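Local coordinates for protein chorismate mutase (Corynebacterium glutamicum, PDB 5HUB) that probably catalyses the pericyclic rearrangement of chorismate to prephenate in the shikimate pathway, at residues Arg53-His56 with Thr57-Val60. Sequence-based numbering, arbitrary orientation. Where two conformers were deposited one is given.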
loop_
_atom_site.group_PDB
_atom_site.type_symbol
_atom_site.label_atom_id
_atom_site.label_comp_id
_atom_site.label_asym_id
_atom_site.label_seq_id
_atom_site.Cartn_x
_atom_site.Cartn_y
_atom_site.Cartn_z
ATOM N N ARG A 53 19.969 -14.129 7.567
ATOM C CA ARG A 53 18.964 -15.080 7.961
ATOM C C ARG A 53 17.871 -14.467 8.918
ATOM O O ARG A 53 16.661 -14.752 8.759
ATOM C CB ARG A 53 19.722 -16.270 8.523
ATOM C CG ARG A 53 18.855 -17.261 9.181
ATOM C CD ARG A 53 19.776 -18.304 9.818
ATOM N NE ARG A 53 19.011 -19.313 10.462
ATOM C CZ ARG A 53 19.487 -20.321 11.144
ATOM N NH1 ARG A 53 18.642 -21.155 11.676
ATOM N NH2 ARG A 53 20.792 -20.459 11.353
ATOM N N LEU A 54 18.273 -13.612 9.862
ATOM C CA LEU A 54 17.385 -12.930 10.740
ATOM C C LEU A 54 16.450 -11.973 9.937
ATOM O O LEU A 54 15.271 -11.890 10.201
ATOM C CB LEU A 54 18.185 -12.155 11.780
ATOM C CG LEU A 54 19.030 -12.976 12.781
ATOM C CD1 LEU A 54 19.950 -12.094 13.610
ATOM C CD2 LEU A 54 18.082 -13.707 13.682
ATOM N N VAL A 55 17.005 -11.262 8.987
ATOM C CA VAL A 55 16.260 -10.380 8.140
ATOM C C VAL A 55 15.252 -11.161 7.336
ATOM O O VAL A 55 14.079 -10.748 7.201
ATOM C CB VAL A 55 17.179 -9.548 7.234
ATOM C CG1 VAL A 55 16.405 -8.797 6.202
ATOM C CG2 VAL A 55 18.006 -8.590 8.077
ATOM N N HIS A 56 15.649 -12.274 6.773
ATOM C CA HIS A 56 14.729 -13.080 5.965
ATOM C C HIS A 56 13.563 -13.517 6.776
ATOM O O HIS A 56 12.384 -13.435 6.324
ATOM C CB HIS A 56 15.455 -14.284 5.352
ATOM C CG HIS A 56 14.568 -15.224 4.656
ATOM N ND1 HIS A 56 14.062 -14.945 3.409
ATOM C CD2 HIS A 56 14.012 -16.391 5.039
ATOM C CE1 HIS A 56 13.269 -15.930 3.039
ATOM N NE2 HIS A 56 13.220 -16.822 4.010
ATOM N N THR A 57 13.803 -13.979 8.006
ATOM C CA THR A 57 12.719 -14.422 8.869
ATOM C C THR A 57 11.753 -13.258 9.174
ATOM O O THR A 57 10.523 -13.483 9.170
ATOM C CB THR A 57 13.310 -15.076 10.171
ATOM O OG1 THR A 57 14.194 -16.114 9.782
ATOM C CG2 THR A 57 12.260 -15.610 11.055
ATOM N N ARG A 58 12.274 -12.069 9.386
ATOM C CA ARG A 58 11.397 -10.925 9.587
ATOM C C ARG A 58 10.592 -10.618 8.302
ATOM O O ARG A 58 9.423 -10.214 8.422
ATOM C CB ARG A 58 12.201 -9.691 9.957
ATOM C CG ARG A 58 12.746 -9.723 11.372
ATOM C CD ARG A 58 13.064 -8.339 11.951
ATOM N NE ARG A 58 13.903 -7.543 11.087
ATOM C CZ ARG A 58 15.214 -7.410 11.150
ATOM N NH1 ARG A 58 15.900 -8.016 12.102
ATOM N NH2 ARG A 58 15.842 -6.654 10.256
ATOM N N GLU A 59 11.188 -10.720 7.137
ATOM C CA GLU A 59 10.486 -10.401 5.874
ATOM C C GLU A 59 9.410 -11.410 5.673
ATOM O O GLU A 59 8.303 -11.009 5.216
ATOM C CB GLU A 59 11.495 -10.372 4.745
ATOM C CG GLU A 59 12.463 -9.193 4.734
ATOM C CD GLU A 59 13.472 -9.204 3.573
ATOM O OE1 GLU A 59 13.589 -10.222 2.895
ATOM O OE2 GLU A 59 14.105 -8.169 3.359
ATOM N N VAL A 60 9.612 -12.684 5.953
ATOM C CA VAL A 60 8.549 -13.667 5.835
ATOM C C VAL A 60 7.382 -13.374 6.742
ATOM O O VAL A 60 6.217 -13.521 6.330
ATOM C CB VAL A 60 9.115 -15.088 6.058
ATOM C CG1 VAL A 60 7.953 -16.086 6.157
ATOM C CG2 VAL A 60 10.052 -15.427 4.909
#
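Arg53 to Val60 form two turns of one alpha-helix, where each carbonyl of Arg53, Leu54, Val55 and His56 accepts the N-H four residues on, the last bond running from Val60 N to His56 O at 2.9 Å with an N-H...O angle of 164°. On one flank, with CG anti to the backbone N (chi1 173°), the imidazole of His56 lies alongside the next turn and offers a flat face to Val60 CG2. This CH-pi contact measures 3.9 Å from the methyl to the ring centroid, offset toward the rim on the NE2 side; a branched valine suits it because its methyl is carried close to the backbone. Val55 serves two neighbours with its two methyls. CG1 lies 3.7 Å from Glu59 OE2, a van der Waals contact beside an extended carboxylate arm, while CG2 meets Arg58 NH2 at 3.6 Å. The Arg58 chain bends at chi3 (-52°), which folds the guanidinium back so that one face lies over Val55 CA; the long aliphatic stem passes Leu54 O on the way. Thr57, whose hydroxyl is short enough to stay by the backbone, brings OG1 to 3.0 Å from Arg53 O. Glu59 has the length to lay its CG against Val55 O and still send OE2 outward to a salt bridge with Arg86, just beyond helix 74-84. Residues 53-60 lie in the N-terminal half of helix 49-70, which follows helix 11-42 and precedes helix 74-84, and Arg58 NH2 comes close to the like-charged Arg18 of the second subunit.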